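Local coordinates for protein transcriptional regulator, PadR family (Enterococcus faecalis, PDB 3HHH) that probably binds DNA through a winged helix-turn-helix domain and regulates transcription as a dimer of the PadR family, at residues L17-I22 against E85-D90; R24-G29 against I63-P68. All coordinates share one frame; numbering follows the deposited sequence.

Contact 1: L17-I22 against E85-D90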
ATOM      1  N   LEU B  17      -0.215   0.838 -10.354  1.00 15.64           N
ATOM      2  CA  LEU B  17       0.597   1.777 -11.122  1.00 15.65           C
ATOM      3  C   LEU B  17       1.133   1.143 -12.402  1.00 15.70           C
ATOM      4  O   LEU B  17       1.251   1.810 -13.427  1.00 15.79           O
ATOM      5  CB  LEU B  17       1.770   2.284 -10.278  1.00 15.67           C
ATOM      6  CG  LEU B  17       1.432   3.102  -9.032  1.00 15.45           C
ATOM      7  CD1 LEU B  17       2.720   3.546  -8.354  1.00 14.88           C
ATOM      8  CD2 LEU B  17       0.551   4.307  -9.381  1.00 15.16           C
ATOM      9  N   VAL B  18       1.470  -0.141 -12.336  1.00 15.84           N
ATOM     10  CA  VAL B  18       1.934  -0.870 -13.513  1.00 15.79           C
ATOM     11  C   VAL B  18       0.817  -0.928 -14.550  1.00 15.95           C
ATOM     12  O   VAL B  18       1.038  -0.612 -15.716  1.00 16.08           O
ATOM     13  CB  VAL B  18       2.435  -2.292 -13.149  1.00 15.73           C
ATOM     14  CG1 VAL B  18       2.543  -3.168 -14.387  1.00 15.31           C
ATOM     15  CG2 VAL B  18       3.778  -2.206 -12.435  1.00 15.26           C
ATOM     16  N   LEU B  19      -0.383  -1.310 -14.125  1.00 16.12           N
ATOM     17  CA  LEU B  19      -1.530  -1.302 -15.030  1.00 16.38           C
ATOM     18  C   LEU B  19      -1.685   0.086 -15.656  1.00 16.83           C
ATOM     19  O   LEU B  19      -1.848   0.210 -16.874  1.00 16.97           O
ATOM     20  CB  LEU B  19      -2.819  -1.704 -14.302  1.00 16.21           C
ATOM     21  CG  LEU B  19      -2.965  -3.162 -13.854  1.00 15.79           C
ATOM     22  CD1 LEU B  19      -4.351  -3.383 -13.254  1.00 15.45           C
ATOM     23  CD2 LEU B  19      -2.726  -4.130 -14.998  1.00 14.80           C
ATOM     24  N   ALA B  20      -1.600   1.117 -14.814  1.00 17.13           N
ATOM     25  CA  ALA B  20      -1.707   2.511 -15.246  1.00 17.32           C
ATOM     26  C   ALA B  20      -0.731   2.845 -16.366  1.00 17.68           C
ATOM     27  O   ALA B  20      -1.128   3.405 -17.393  1.00 17.70           O
ATOM     28  CB  ALA B  20      -1.481   3.444 -14.066  1.00 17.22           C
ATOM     29  N   ILE B  21       0.540   2.498 -16.165  1.00 18.04           N
ATOM     30  CA  ILE B  21       1.584   2.774 -17.156  1.00 18.42           C
ATOM     31  C   ILE B  21       1.304   2.069 -18.487  1.00 18.93           C
ATOM     32  O   ILE B  21       1.427   2.676 -19.551  1.00 18.93           O
ATOM     33  CB  ILE B  21       2.980   2.370 -16.642  1.00 18.36           C
ATOM     34  CG1 ILE B  21       3.414   3.293 -15.501  1.00 18.24           C
ATOM     35  CG2 ILE B  21       4.008   2.438 -17.761  1.00 18.21           C
ATOM     36  CD1 ILE B  21       4.564   2.742 -14.679  1.00 17.51           C
ATOM     37  N   ILE B  22       0.910   0.801 -18.422  1.00 19.59           N
ATOM     38  CA  ILE B  22       0.595   0.025 -19.626  1.00 20.21           C
ATOM     39  C   ILE B  22      -0.604   0.617 -20.397  1.00 21.04           C
ATOM     40  O   ILE B  22      -0.609   0.628 -21.635  1.00 20.96           O
ATOM     41  CB  ILE B  22       0.327  -1.466 -19.286  1.00 20.16           C
ATOM     42  CG1 ILE B  22       1.589  -2.133 -18.709  1.00 20.11           C
ATOM     43  CG2 ILE B  22      -0.119  -2.228 -20.515  1.00 19.69           C
ATOM     44  CD1 ILE B  22       1.328  -3.478 -18.035  1.00 19.43           C
ATOM     45  N   GLU B  85      -8.323  -3.102 -18.026  1.00 28.33           N
ATOM     46  CA  GLU B  85      -8.847  -1.738 -17.932  1.00 28.30           C
ATOM     47  C   GLU B  85      -9.836  -1.654 -16.762  1.00 28.06           C
ATOM     48  O   GLU B  85      -9.771  -0.731 -15.947  1.00 28.13           O
ATOM     49  CB  GLU B  85      -9.526  -1.323 -19.246  1.00 28.43           C
ATOM     50  CG  GLU B  85      -8.589  -1.236 -20.479  1.00 29.41           C
ATOM     51  CD  GLU B  85      -7.880   0.119 -20.655  1.00 30.95           C
ATOM     52  OE1 GLU B  85      -8.155   1.071 -19.889  1.00 31.83           O
ATOM     53  OE2 GLU B  85      -7.039   0.232 -21.580  1.00 31.47           O
ATOM     54  N   ALA B  86     -10.725  -2.644 -16.673  1.00 27.77           N
ATOM     55  CA  ALA B  86     -11.688  -2.753 -15.574  1.00 27.61           C
ATOM     56  C   ALA B  86     -11.004  -2.808 -14.203  1.00 27.57           C
ATOM     57  O   ALA B  86     -11.436  -2.133 -13.264  1.00 27.68           O
ATOM     58  CB  ALA B  86     -12.572  -3.983 -15.768  1.00 27.35           C
ATOM     59  N   GLU B  87      -9.947  -3.613 -14.097  1.00 27.36           N
ATOM     60  CA  GLU B  87      -9.170  -3.734 -12.861  1.00 27.19           C
ATOM     61  C   GLU B  87      -8.522  -2.398 -12.480  1.00 26.98           C
ATOM     62  O   GLU B  87      -8.494  -2.029 -11.306  1.00 26.95           O
ATOM     63  CB  GLU B  87      -8.092  -4.821 -13.006  1.00 27.20           C
ATOM     64  CG  GLU B  87      -7.440  -5.268 -11.687  1.00 27.84           C
ATOM     65  CD  GLU B  87      -8.220  -6.357 -10.936  1.00 28.72           C
ATOM     66  OE1 GLU B  87      -9.356  -6.703 -11.355  1.00 28.43           O
ATOM     67  OE2 GLU B  87      -7.684  -6.872  -9.922  1.00 28.43           O
ATOM     68  N   LEU B  88      -8.005  -1.678 -13.476  1.00 26.78           N
ATOM     69  CA  LEU B  88      -7.379  -0.374 -13.247  1.00 26.44           C
ATOM     70  C   LEU B  88      -8.412   0.648 -12.750  1.00 26.44           C
ATOM     71  O   LEU B  88      -8.171   1.359 -11.774  1.00 26.55           O
ATOM     72  CB  LEU B  88      -6.689   0.119 -14.525  1.00 26.17           C
ATOM     73  CG  LEU B  88      -6.028   1.502 -14.504  1.00 25.62           C
ATOM     74  CD1 LEU B  88      -5.029   1.623 -13.364  1.00 25.27           C
ATOM     75  CD2 LEU B  88      -5.354   1.783 -15.842  1.00 24.83           C
ATOM     76  N   ALA B  89      -9.563   0.704 -13.414  1.00 26.33           N
ATOM     77  CA  ALA B  89     -10.662   1.565 -12.974  1.00 26.31           C
ATOM     78  C   ALA B  89     -11.018   1.267 -11.524  1.00 26.33           C
ATOM     79  O   ALA B  89     -11.307   2.175 -10.745  1.00 26.51           O
ATOM     80  CB  ALA B  89     -11.883   1.373 -13.867  1.00 26.15           C
ATOM     81  N   ASP B  90     -10.988  -0.013 -11.169  1.00 26.39           N
ATOM     82  CA  ASP B  90     -11.300  -0.453  -9.818  1.00 26.41           C
ATOM     83  C   ASP B  90     -10.206  -0.032  -8.837  1.00 26.46           C
ATOM     84  O   ASP B  90     -10.497   0.296  -7.683  1.00 26.52           O
ATOM     85  CB  ASP B  90     -11.480  -1.972  -9.785  1.00 26.41           C
ATOM     86  CG  ASP B  90     -12.195  -2.445  -8.538  1.00 26.88           C
ATOM     87  OD1 ASP B  90     -13.381  -2.092  -8.359  1.00 27.59           O
ATOM     88  OD2 ASP B  90     -11.575  -3.171  -7.734  1.00 27.48           O
TER
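No polar bond crosses between residues 17-22 and 85-90; the contact is made largely by the two methyls of Leu88, which rest on the backbone of Ala20, CD1 3.8 Å and CD2 3.9 Å from Ala20 N. With its CG anti to the backbone N (chi1 177°), Leu88 reaches across with its forked end laid on the helix surface at Ala20. Leu88 CD1 lies 4.0 Å from Ala20 CB and 4.1 Å from Leu19 CB, while Leu88 CD2 sits over Ala20 CA. Leu19 answers from the other helix. Its CD1 lies across the aliphatic base of Glu87, 3.9 Å from Glu87 CG, so the carbon part of the glutamate serves as packing surface. A bend at chi2 (85°) leads the Glu87 carboxylate away from Leu19, and this side chain also packs on Trp61 and on Lys5 of the second subunit. The axes of the two segments pass 9.5 Å apart at a signed angle of -126°, and only four residues touch. Leu80 of strand 74-80 touches both leucines, and Leu56 of helix 46-58 touches Leu19. Beside this apolar patch, Glu85 OE1 hydrogen-bonds Gln23 NE2. The arrangement seats the long C-terminal helix 82-106 on helix 13-24 of the winged helix-turn-helix domain, consistent with the C-terminal helix of PadR regulators serving dimerisation; here Leu17 packs on Val102 of the second subunit.

Contact 2: R24-G29 against I63-P68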
ATOM      1  N   ARG B  24      -1.427   3.720 -20.685  1.00 24.71           N
ATOM      2  CA  ARG B  24      -1.017   4.955 -21.342  1.00 25.55           C
ATOM      3  C   ARG B  24      -0.271   4.661 -22.641  1.00 26.25           C
ATOM      4  O   ARG B  24      -0.524   5.299 -23.666  1.00 26.50           O
ATOM      5  CB  ARG B  24      -0.120   5.767 -20.404  1.00 25.61           C
ATOM      6  CG  ARG B  24      -0.552   7.209 -20.204  1.00 26.27           C
ATOM      7  CD  ARG B  24       0.528   7.997 -19.474  1.00 27.40           C
ATOM      8  NE  ARG B  24       0.948   7.335 -18.232  1.00 28.49           N
ATOM      9  CZ  ARG B  24       1.986   7.700 -17.477  1.00 28.74           C
ATOM     10  NH1 ARG B  24       2.742   8.747 -17.804  1.00 28.88           N
ATOM     11  NH2 ARG B  24       2.263   7.013 -16.373  1.00 28.83           N
ATOM     12  N   LYS B  25       0.642   3.692 -22.587  1.00 27.05           N
ATOM     13  CA  LYS B  25       1.481   3.339 -23.731  1.00 27.62           C
ATOM     14  C   LYS B  25       1.852   1.851 -23.712  1.00 27.99           C
ATOM     15  O   LYS B  25       2.145   1.293 -22.650  1.00 28.01           O
ATOM     16  CB  LYS B  25       2.760   4.183 -23.709  1.00 27.71           C
ATOM     17  CG  LYS B  25       3.548   4.186 -25.024  1.00 28.31           C
ATOM     18  CD  LYS B  25       4.994   4.626 -24.804  1.00 28.83           C
ATOM     19  CE  LYS B  25       5.721   4.858 -26.122  1.00 29.18           C
ATOM     20  NZ  LYS B  25       7.103   5.392 -25.911  1.00 29.51           N
ATOM     21  N   GLU B  26       1.841   1.219 -24.887  1.00 28.43           N
ATOM     22  CA  GLU B  26       2.357  -0.145 -25.033  1.00 28.72           C
ATOM     23  C   GLU B  26       3.835  -0.141 -24.652  1.00 28.86           C
ATOM     24  O   GLU B  26       4.581   0.756 -25.059  1.00 28.92           O
ATOM     25  CB  GLU B  26       2.184  -0.657 -26.466  1.00 28.82           C
ATOM     26  CG  GLU B  26       2.343  -2.172 -26.601  1.00 29.15           C
ATOM     27  CD  GLU B  26       2.581  -2.639 -28.028  1.00 29.60           C
ATOM     28  OE1 GLU B  26       2.149  -3.764 -28.356  1.00 29.80           O
ATOM     29  OE2 GLU B  26       3.203  -1.896 -28.819  1.00 29.94           O
ATOM     30  N   THR B  27       4.260  -1.138 -23.883  1.00 28.93           N
ATOM     31  CA  THR B  27       5.515  -1.025 -23.150  1.00 28.99           C
ATOM     32  C   THR B  27       6.118  -2.368 -22.735  1.00 28.93           C
ATOM     33  O   THR B  27       5.463  -3.406 -22.821  1.00 28.93           O
ATOM     34  CB  THR B  27       5.279  -0.183 -21.877  1.00 29.06           C
ATOM     35  OG1 THR B  27       6.523   0.098 -21.227  1.00 29.49           O
ATOM     36  CG2 THR B  27       4.348  -0.918 -20.921  1.00 29.05           C
ATOM     37  N   TYR B  28       7.366  -2.323 -22.271  1.00 28.80           N
ATOM     38  CA  TYR B  28       8.057  -3.504 -21.751  1.00 28.82           C
ATOM     39  C   TYR B  28       8.806  -3.170 -20.452  1.00 28.75           C
ATOM     40  O   TYR B  28       9.118  -2.008 -20.183  1.00 28.69           O
ATOM     41  CB  TYR B  28       9.025  -4.066 -22.796  1.00 28.81           C
ATOM     42  CG  TYR B  28      10.130  -3.110 -23.161  1.00 29.14           C
ATOM     43  CD1 TYR B  28       9.905  -2.076 -24.061  1.00 29.35           C
ATOM     44  CD2 TYR B  28      11.400  -3.229 -22.599  1.00 29.50           C
ATOM     45  CE1 TYR B  28      10.908  -1.191 -24.401  1.00 29.66           C
ATOM     46  CE2 TYR B  28      12.416  -2.340 -22.931  1.00 29.44           C
ATOM     47  CZ  TYR B  28      12.160  -1.321 -23.832  1.00 29.69           C
ATOM     48  OH  TYR B  28      13.148  -0.428 -24.177  1.00 30.26           O
ATOM     49  N   GLY B  29       9.097  -4.206 -19.667  1.00 28.68           N
ATOM     50  CA  GLY B  29       9.712  -4.080 -18.340  1.00 28.56           C
ATOM     51  C   GLY B  29      10.634  -2.897 -18.096  1.00 28.50           C
ATOM     52  O   GLY B  29      10.469  -2.173 -17.116  1.00 28.74           O
ATOM     53  N   ILE B  63      -2.143  -8.452 -22.101  1.00 31.87           N
ATOM     54  CA  ILE B  63      -1.633  -9.361 -23.124  1.00 31.83           C
ATOM     55  C   ILE B  63      -0.167  -9.024 -23.363  1.00 31.80           C
ATOM     56  O   ILE B  63       0.210  -7.852 -23.353  1.00 31.81           O
ATOM     57  CB  ILE B  63      -2.380  -9.223 -24.469  1.00 31.90           C
ATOM     58  CG1 ILE B  63      -3.882  -9.441 -24.284  1.00 31.92           C
ATOM     59  CG2 ILE B  63      -1.828 -10.224 -25.488  1.00 31.72           C
ATOM     60  CD1 ILE B  63      -4.690  -9.269 -25.560  1.00 31.49           C
ATOM     61  N   ALA B  64       0.647 -10.055 -23.583  1.00 31.77           N
ATOM     62  CA  ALA B  64       2.074  -9.895 -23.856  1.00 31.70           C
ATOM     63  C   ALA B  64       2.411 -10.420 -25.249  1.00 31.68           C
ATOM     64  O   ALA B  64       1.870 -11.436 -25.693  1.00 31.73           O
ATOM     65  CB  ALA B  64       2.894 -10.627 -22.809  1.00 31.71           C
ATOM     66  N   GLU B  65       3.311  -9.726 -25.935  1.00 31.59           N
ATOM     67  CA  GLU B  65       3.678 -10.092 -27.298  1.00 31.60           C
ATOM     68  C   GLU B  65       5.025  -9.476 -27.665  1.00 31.45           C
ATOM     69  O   GLU B  65       5.348  -8.375 -27.216  1.00 31.38           O
ATOM     70  CB  GLU B  65       2.565  -9.656 -28.260  1.00 31.64           C
ATOM     71  CG  GLU B  65       3.003  -9.267 -29.659  1.00 31.81           C
ATOM     72  CD  GLU B  65       1.845  -8.751 -30.484  1.00 32.32           C
ATOM     73  OE1 GLU B  65       1.640  -7.519 -30.509  1.00 32.28           O
ATOM     74  OE2 GLU B  65       1.127  -9.578 -31.086  1.00 33.13           O
ATOM     75  N   LYS B  66       5.800 -10.192 -28.477  1.00 31.32           N
ATOM     76  CA  LYS B  66       7.165  -9.786 -28.802  1.00 31.20           C
ATOM     77  C   LYS B  66       7.255  -9.043 -30.128  1.00 31.20           C
ATOM     78  O   LYS B  66       6.727  -9.497 -31.141  1.00 31.17           O
ATOM     79  CB  LYS B  66       8.089 -10.999 -28.852  1.00 31.16           C
ATOM     80  CG  LYS B  66       8.126 -11.814 -27.581  1.00 31.11           C
ATOM     81  CD  LYS B  66       9.381 -12.665 -27.526  1.00 31.16           C
ATOM     82  CE  LYS B  66       9.265 -13.768 -26.501  1.00 31.20           C
ATOM     83  NZ  LYS B  66      10.505 -14.579 -26.448  1.00 31.41           N
ATOM     84  N   LYS B  67       7.932  -7.901 -30.108  1.00 31.25           N
ATOM     85  CA  LYS B  67       8.197  -7.131 -31.314  1.00 31.38           C
ATOM     86  C   LYS B  67       9.638  -6.631 -31.271  1.00 31.56           C
ATOM     87  O   LYS B  67      10.249  -6.617 -30.201  1.00 31.44           O
ATOM     88  CB  LYS B  67       7.256  -5.927 -31.412  1.00 31.41           C
ATOM     89  CG  LYS B  67       5.795  -6.198 -31.096  1.00 31.23           C
ATOM     90  CD  LYS B  67       4.985  -4.934 -31.313  1.00 31.19           C
ATOM     91  CE  LYS B  67       3.522  -5.134 -31.000  1.00 31.18           C
ATOM     92  NZ  LYS B  67       2.779  -3.844 -31.056  1.00 31.27           N
ATOM     93  N   PRO B  68      10.187  -6.212 -32.428  1.00 31.87           N
ATOM     94  CA  PRO B  68      11.553  -5.683 -32.431  1.00 32.10           C
ATOM     95  C   PRO B  68      11.657  -4.341 -31.707  1.00 32.38           C
ATOM     96  O   PRO B  68      10.664  -3.608 -31.601  1.00 32.39           O
ATOM     97  CB  PRO B  68      11.881  -5.518 -33.924  1.00 32.08           C
ATOM     98  CG  PRO B  68      10.780  -6.196 -34.670  1.00 32.06           C
ATOM     99  CD  PRO B  68       9.590  -6.190 -33.775  1.00 31.85           C
TER
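Lys67 NZ meets the carboxylate of Glu26 in a salt bridge, donating at 2.8 Å to Glu26 OE1, which accepts with its syn lone pair, and, weakly, to Glu26 OE2 at 3.0 Å. One ammonium group thus sits before both oxygens, nearer to OE1. The two side chains come from opposite directions. Glu26 leaves the loop with CG anti to the backbone N (chi1 -164°) and runs extended, a shape that carries its carboxylate to the strand; Lys67, also extended beyond CG, spans the rest of the separation. Lys67 CE follows the nitrogen in and lies 3.3 Å from Glu26 OE1. Two residues back on the strand, Glu65 adds a second negative group: its OE1 is 3.9 Å from Lys67 NZ, a long ion pair, and 4.4 Å from Glu26 OE1. The stronger partner of Glu65 is Arg79 on the neighbouring strand 74-80, whose NH1 also makes a weak, long ion pair with Glu26 OE1; two cations thus probably offset the two carboxylates. Outward from the charges, the Lys67 side chain packs on Phe77, whose ring Tyr28 meets with the planes at about 70°. Thr27 is hydrogen-bonded through its backbone to Tyr78, which brings the loop alongside the two-stranded wing. Residues 24-29 and 63-68 therefore meet through long charged arms alone, near the surface, and the network probably favours a charged Lys67 and lowers the repulsion between Glu26 and Glu65.

How the contacts relate
Contact 1 lies in the core, its centre about 7 Å from that of the chain, whereas contact 2 is a surface contact whose centre lies about 13 Å from the chain centre. Their chemistry follows: apolar packing of leucine, alanine and the carbon chain of a glutamate between two helices in the first, a salt-bridge network between loop and wing strand in the second. Both draw on the same part of the chain, since helix 13-24 runs straight into loop 24-29, and they touch where Ile22 CG1 packs 3.7 Å from Thr27 CG2. Contact 2 is nested in the loop closed by contact 1. Strand 74-80 borders both, giving Leu80 to contact 1 and Phe77 and Arg79 to the surroundings of contact 2.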